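Local coordinates for protein probable mRNA-capping enzyme (Acanthamoeba polyphaga mimivirus, PDB 3BGY) that removes the 5' gamma-phosphate of nascent mRNA through its tunnel-type, metal-dependent RNA triphosphatase domain, the first step of cap synthesis by this multifunctional viral enzyme, at residues N107-Y112 with I170-K175; F180-N185 with E225-N230. All coordinates share one frame; numbering follows the deposited sequence. Where two conformers were deposited one is given.

How the contacts relate
Both contacts use strand 169-183, one of the longer strands of the antiparallel barrel, and each joins it to a helix outside the sheet. Contact 1 involves its first half and helix 106-115; contact 2 involves its far end, the turn that follows, and helix 221-235. Their centres lie 33 Å apart on opposite sides of the chain's centre, and the two do not touch. Contact 1 is mostly buried and works through isoleucine branches, a serine and a tyrosine hydroxyl. Contact 2 is a surface contact. It rests on an amide, a carboxylate and a water, with one isoleucine methyl beside them.

Contact 1: N107-Y112 with I170-K175; sequences NDISRY and IMYRYK
Ile109 and Ser110 of helix 106-115 meet Ile170 and Tyr172 of strand 169-183. Ile109 comes first along the helix and has its side chain directed at the strand. Both of its branches reach the hydroxyl of Tyr172, and CG2 also meets Ile170. CG2 of Ile109 lies 4.0 Å from CD1 of Ile170, an apolar contact in which the two side chains run at an angle to each other. The same CG2 of Ile109 is 3.7 Å from OH of Tyr172. CG1 of Ile109 stands anti to the carbonyl carbon (chi1 -62°) and leads CD1 of Ile109 to 3.5 Å from OH of Tyr172. Tyr172 thus meets Ile109 with its hydroxyl oxygen. The CB of Tyr172 is not aimed at the helix, yet the far end of the side chain comes nearer. Its CG is placed opposite the carbonyl carbon, beside the backbone N (chi1 -55°).

The fold is the closed antiparallel barrel of a tunnel triphosphatase. Strand 169-183 runs between strands 66-77 and 186-196, and helix 106-115 packs across it, the short segments inclined at 69° with axes 10.8 Å apart at their closest. Helix 91-101 adds aromatic neighbours: Phe97 touches both Ile109 and Tyr172, and Phe101 touches Ile109.

Ser110 follows, at the nearest backbone approach: its CA is 8.0 Å from CA of Ile170. In the conformer given, one of two, OG of Ser110 stands 3.8 Å from CD1 of Ile170. In that conformer OG is hydrogen-bonded to the backbone O of Ser106, one turn earlier. Ser110 also touches Leu76 of strand 66-77.

Contact 2: F180-N185 with E225-N230; sequences FTINKN and ESELLN
The amide of Asn183 and the carboxylate of Glu227 meet with their planes 45° apart. ND2 of Asn183 donates to OE2 of Glu227 at 3.0 Å, and OE2 lies nearly in the amide plane, only 6° out of it. Glu227 is met differently, since the donor stands above the carboxylate plane. The bond is fairly straight, with an N-H...O angle of 157°. A water joins the same two groups. It donates to OD1 of Asn183 at 2.8 Å and to OE2 of Glu227 at 2.6 Å. OE2 therefore accepts from ND2 and from the water, which also ties it to OD1.

The two side chains approach from opposite directions. Glu227 spans the distance with a chain extended beyond CG. This links helix 221-235 to the place where strand 169-183 turns into strand 186-196, its antiparallel neighbour in the barrel. Asn183 also shapes that connection. Its OD1 accepts from the backbone N of Asn185 at 2.9 Å, on a lone pair in the carbonyl plane, which makes an Asx turn. With both ends of the amide bonded, its rotation is fixed.

Ser186 OG lies within hydrogen-bonding reach of both OD1 of Asn183 and OE1 of Glu227. Its single proton can serve only one of them at a time or be shared. Ile182 adds an apolar neighbour to the carboxylate. Its CD1 lies 3.9 Å from OE1 of Glu227. Leu213 of strand 208-215 touches both Ile182 and Glu227.

Contact 1: N107-Y112 with I170-K175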
loop_
_atom_site.group_PDB
_atom_site.type_symbol
_atom_site.label_atom_id
_atom_site.label_comp_id
_atom_site.label_asym_id
_atom_site.label_seq_id
_atom_site.Cartn_x
_atom_site.Cartn_y
_atom_site.Cartn_z
ATOM N N ASN A 107 0.769 17.425 17.552
ATOM C CA ASN A 107 1.652 18.398 16.899
ATOM C C ASN A 107 3.115 17.980 17.053
ATOM O O ASN A 107 3.883 18.129 16.103
ATOM C CB ASN A 107 1.451 19.808 17.458
ATOM C CG ASN A 107 2.009 20.878 16.535
ATOM O OD1 ASN A 107 2.986 21.542 16.863
ATOM N ND2 ASN A 107 1.393 21.038 15.372
ATOM N N ASP A 108 3.464 17.409 18.214
ATOM C CA ASP A 108 4.825 16.903 18.501
ATOM C C ASP A 108 5.120 15.724 17.585
ATOM O O ASP A 108 6.240 15.586 17.088
ATOM C CB ASP A 108 4.957 16.387 19.942
ATOM C CG ASP A 108 5.127 17.509 20.977
ATOM O OD1 ASP A 108 5.461 18.646 20.592
ATOM O OD2 ASP A 108 4.931 17.229 22.175
ATOM N N ILE A 109 4.107 14.873 17.381
ATOM C CA ILE A 109 4.241 13.713 16.507
ATOM C C ILE A 109 4.402 14.135 15.042
ATOM O O ILE A 109 5.318 13.640 14.358
ATOM C CB ILE A 109 3.048 12.712 16.675
ATOM C CG1 ILE A 109 3.020 12.181 18.102
ATOM C CG2 ILE A 109 3.162 11.544 15.619
ATOM C CD1 ILE A 109 1.797 11.362 18.499
ATOM N N SER A 110 3.572 15.067 14.574
ATOM C CA SER A 110 3.650 15.543 13.190
ATOM C C SER A 110 4.992 16.197 12.877
ATOM O O SER A 110 5.613 15.901 11.857
ATOM C CB SER A 110 2.539 16.535 12.880
ATOM O OG SER A 110 1.272 15.925 12.962
ATOM N N ARG A 111 5.495 16.970 13.839
ATOM C CA ARG A 111 6.765 17.689 13.654
ATOM C C ARG A 111 7.922 16.689 13.592
ATOM O O ARG A 111 8.808 16.836 12.757
ATOM C CB ARG A 111 6.953 18.722 14.765
ATOM C CG ARG A 111 6.204 20.007 14.468
ATOM C CD ARG A 111 6.408 21.022 15.589
ATOM N NE ARG A 111 5.723 20.608 16.807
ATOM C CZ ARG A 111 5.902 21.156 18.008
ATOM N NH1 ARG A 111 6.766 22.147 18.175
ATOM N NH2 ARG A 111 5.157 20.748 19.028
ATOM N N TYR A 112 7.825 15.626 14.390
ATOM C CA TYR A 112 8.824 14.555 14.410
ATOM C C TYR A 112 8.768 13.817 13.075
ATOM O O TYR A 112 9.800 13.591 12.442
ATOM C CB TYR A 112 8.599 13.572 15.578
ATOM C CG TYR A 112 9.495 12.319 15.546
ATOM C CD1 TYR A 112 10.841 12.370 15.988
ATOM C CD2 TYR A 112 9.009 11.083 15.037
ATOM C CE1 TYR A 112 11.684 11.215 15.926
ATOM C CE2 TYR A 112 9.850 9.926 14.965
ATOM C CZ TYR A 112 11.175 10.008 15.411
ATOM O OH TYR A 112 11.978 8.890 15.339
ATOM N N ILE A 170 -3.924 12.082 12.180
ATOM C CA ILE A 170 -2.879 11.058 12.103
ATOM C C ILE A 170 -3.496 9.667 12.178
ATOM O O ILE A 170 -4.440 9.434 12.939
ATOM C CB ILE A 170 -1.814 11.183 13.211
ATOM C CG1 ILE A 170 -1.279 12.614 13.276
ATOM C CG2 ILE A 170 -0.618 10.256 12.906
ATOM C CD1 ILE A 170 -0.468 12.879 14.517
ATOM N N MET A 171 -2.969 8.760 11.365
ATOM C CA MET A 171 -3.425 7.376 11.354
ATOM C C MET A 171 -2.213 6.457 11.447
ATOM O O MET A 171 -1.149 6.750 10.876
ATOM C CB MET A 171 -4.240 7.078 10.094
ATOM C CG MET A 171 -4.771 5.652 10.008
ATOM S SD MET A 171 -5.683 5.413 8.506
ATOM C CE MET A 171 -4.464 5.969 7.269
ATOM N N TYR A 172 -2.378 5.379 12.212
ATOM C CA TYR A 172 -1.325 4.384 12.427
ATOM C C TYR A 172 -1.747 3.038 11.905
ATOM O O TYR A 172 -2.887 2.631 12.101
ATOM C CB TYR A 172 -1.026 4.227 13.914
ATOM C CG TYR A 172 -0.671 5.535 14.566
ATOM C CD1 TYR A 172 0.646 6.023 14.517
ATOM C CD2 TYR A 172 -1.667 6.341 15.171
ATOM C CE1 TYR A 172 0.969 7.278 15.050
ATOM C CE2 TYR A 172 -1.344 7.631 15.717
ATOM C CZ TYR A 172 -0.023 8.069 15.644
ATOM O OH TYR A 172 0.328 9.278 16.166
ATOM N N ARG A 173 -0.865 2.400 11.142
ATOM C CA ARG A 173 -1.153 1.064 10.639
ATOM C C ARG A 173 0.078 0.212 10.855
ATOM O O ARG A 173 1.131 0.532 10.330
ATOM C CB ARG A 173 -1.527 1.073 9.152
ATOM C CG ARG A 173 -2.901 1.665 8.891
ATOM C CD ARG A 173 -3.304 1.591 7.442
ATOM N NE ARG A 173 -4.667 2.097 7.289
ATOM C CZ ARG A 173 -5.117 2.772 6.235
ATOM N NH1 ARG A 173 -4.316 3.041 5.210
ATOM N NH2 ARG A 173 -6.360 3.243 6.238
ATOM N N TYR A 174 -0.060 -0.834 11.662
ATOM C CA TYR A 174 1.032 -1.766 11.909
ATOM C C TYR A 174 0.742 -2.913 10.950
ATOM O O TYR A 174 -0.329 -3.567 11.011
ATOM C CB TYR A 174 1.060 -2.275 13.349
ATOM C CG TYR A 174 2.279 -3.142 13.616
ATOM C CD1 TYR A 174 3.565 -2.597 13.568
ATOM C CD2 TYR A 174 2.150 -4.533 13.839
ATOM C CE1 TYR A 174 4.716 -3.413 13.730
ATOM C CE2 TYR A 174 3.301 -5.362 14.009
ATOM C CZ TYR A 174 4.571 -4.792 13.952
ATOM O OH TYR A 174 5.673 -5.609 14.130
ATOM N N LYS A 175 1.723 -3.204 10.112
ATOM C CA LYS A 175 1.539 -4.208 9.066
ATOM C C LYS A 175 2.531 -5.339 9.013
ATOM O O LYS A 175 3.712 -5.116 9.294
ATOM C CB LYS A 175 1.647 -3.477 7.728
ATOM C CG LYS A 175 0.499 -2.485 7.446
ATOM C CD LYS A 175 0.663 -1.840 6.079
ATOM C CE LYS A 175 -0.477 -0.897 5.776
ATOM N NZ LYS A 175 -0.371 -0.338 4.398
#

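Contact 2: F180-N185 with E225-N230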
loop_
_atom_site.group_PDB
_atom_site.type_symbol
_atom_site.label_atom_id
_atom_site.label_comp_id
_atom_site.label_asym_id
_atom_site.label_seq_id
_atom_site.Cartn_x
_atom_site.Cartn_y
_atom_site.Cartn_z
ATOM N N PHE A 180 5.139 -11.158 -3.048
ATOM C CA PHE A 180 5.605 -12.204 -3.940
ATOM C C PHE A 180 5.799 -11.644 -5.330
ATOM O O PHE A 180 4.844 -11.236 -5.974
ATOM C CB PHE A 180 4.580 -13.345 -3.960
ATOM C CG PHE A 180 4.283 -13.889 -2.597
ATOM C CD1 PHE A 180 5.102 -14.873 -2.032
ATOM C CD2 PHE A 180 3.187 -13.401 -1.852
ATOM C CE1 PHE A 180 4.857 -15.380 -0.745
ATOM C CE2 PHE A 180 2.923 -13.907 -0.553
ATOM C CZ PHE A 180 3.764 -14.909 0.008
ATOM N N THR A 181 7.045 -11.604 -5.802
ATOM C CA THR A 181 7.318 -11.077 -7.134
ATOM C C THR A 181 7.080 -12.228 -8.111
ATOM O O THR A 181 7.916 -13.102 -8.268
ATOM C CB THR A 181 8.762 -10.482 -7.208
ATOM O OG1 THR A 181 8.853 -9.374 -6.304
ATOM C CG2 THR A 181 9.042 -9.950 -8.627
ATOM N N ILE A 182 5.892 -12.250 -8.701
ATOM C CA ILE A 182 5.525 -13.354 -9.584
ATOM C C ILE A 182 6.212 -13.401 -10.950
ATOM O O ILE A 182 6.372 -14.476 -11.528
ATOM C CB ILE A 182 3.987 -13.525 -9.654
ATOM C CG1 ILE A 182 3.314 -12.222 -10.067
ATOM C CG2 ILE A 182 3.435 -13.987 -8.266
ATOM C CD1 ILE A 182 1.816 -12.386 -10.399
ATOM N N ASN A 183 6.602 -12.235 -11.446
ATOM C CA ASN A 183 7.338 -12.071 -12.702
ATOM C C ASN A 183 7.934 -10.680 -12.664
ATOM O O ASN A 183 7.718 -9.935 -11.702
ATOM C CB ASN A 183 6.467 -12.316 -13.968
ATOM C CG ASN A 183 5.189 -11.477 -14.001
ATOM O OD1 ASN A 183 5.226 -10.252 -13.851
ATOM N ND2 ASN A 183 4.059 -12.130 -14.245
ATOM N N LYS A 184 8.637 -10.295 -13.729
ATOM C CA LYS A 184 9.283 -8.984 -13.799
ATOM C C LYS A 184 8.369 -7.772 -13.731
ATOM O O LYS A 184 8.787 -6.713 -13.292
ATOM C CB LYS A 184 10.153 -8.887 -15.065
ATOM C CG LYS A 184 9.458 -9.362 -16.332
ATOM C CD LYS A 184 10.371 -9.316 -17.554
ATOM C CE LYS A 184 9.666 -9.937 -18.764
ATOM N NZ LYS A 184 10.524 -9.996 -19.984
ATOM N N ASN A 185 7.085 -7.987 -14.020
ATOM C CA ASN A 185 6.125 -6.886 -14.089
ATOM C C ASN A 185 5.036 -6.774 -13.045
ATOM O O ASN A 185 4.343 -5.757 -12.988
ATOM C CB ASN A 185 5.479 -6.912 -15.469
ATOM C CG ASN A 185 6.505 -6.962 -16.586
ATOM O OD1 ASN A 185 7.452 -6.188 -16.588
ATOM N ND2 ASN A 185 6.330 -7.887 -17.523
ATOM N N GLU A 225 -5.777 -9.498 -16.962
ATOM C CA GLU A 225 -7.021 -10.249 -16.738
ATOM C C GLU A 225 -6.694 -11.699 -16.415
ATOM O O GLU A 225 -7.273 -12.261 -15.486
ATOM C CB GLU A 225 -7.943 -10.149 -17.968
ATOM C CG GLU A 225 -9.385 -10.510 -17.704
ATOM C CD GLU A 225 -10.325 -10.060 -18.827
ATOM O OE1 GLU A 225 -9.889 -9.933 -19.989
ATOM O OE2 GLU A 225 -11.505 -9.801 -18.531
ATOM N N SER A 226 -5.710 -12.283 -17.114
ATOM C CA SER A 226 -5.284 -13.668 -16.853
ATOM C C SER A 226 -4.696 -13.791 -15.447
ATOM O O SER A 226 -4.972 -14.749 -14.738
ATOM C CB SER A 226 -4.230 -14.120 -17.852
ATOM O OG SER A 226 -4.794 -14.245 -19.139
ATOM N N GLU A 227 -3.928 -12.782 -15.035
ATOM C CA GLU A 227 -3.330 -12.805 -13.691
ATOM C C GLU A 227 -4.402 -12.647 -12.610
ATOM O O GLU A 227 -4.363 -13.338 -11.589
ATOM C CB GLU A 227 -2.242 -11.733 -13.545
ATOM C CG GLU A 227 -0.967 -12.129 -14.261
ATOM C CD GLU A 227 0.194 -11.167 -14.072
ATOM O OE1 GLU A 227 0.107 -10.257 -13.219
ATOM O OE2 GLU A 227 1.200 -11.326 -14.804
ATOM N N LEU A 228 -5.423 -11.832 -12.875
ATOM C CA LEU A 228 -6.486 -11.642 -11.886
ATOM C C LEU A 228 -7.334 -12.910 -11.769
ATOM O O LEU A 228 -7.779 -13.245 -10.679
ATOM C CB LEU A 228 -7.366 -10.442 -12.225
ATOM C CG LEU A 228 -6.671 -9.083 -12.232
ATOM C CD1 LEU A 228 -7.655 -8.003 -12.561
ATOM C CD2 LEU A 228 -6.007 -8.828 -10.906
ATOM N N LEU A 229 -7.538 -13.604 -12.898
ATOM C CA LEU A 229 -8.290 -14.866 -12.894
ATOM C C LEU A 229 -7.564 -15.920 -12.054
ATOM O O LEU A 229 -8.207 -16.653 -11.309
ATOM C CB LEU A 229 -8.517 -15.382 -14.316
ATOM C CG LEU A 229 -9.698 -14.737 -15.044
ATOM C CD1 LEU A 229 -9.739 -15.216 -16.483
ATOM C CD2 LEU A 229 -11.013 -15.049 -14.308
ATOM N N ASN A 230 -6.230 -15.954 -12.137
ATOM C CA ASN A 230 -5.426 -16.904 -11.353
ATOM C C ASN A 230 -5.611 -16.667 -9.848
ATOM O O ASN A 230 -5.801 -17.624 -9.087
ATOM C CB ASN A 230 -3.938 -16.794 -11.708
ATOM C CG ASN A 230 -3.590 -17.425 -13.052
ATOM O OD1 ASN A 230 -4.373 -18.175 -13.639
ATOM N ND2 ASN A 230 -2.391 -17.123 -13.540
HETATM O O HOH W 1 2.925 -9.455 -15.215
#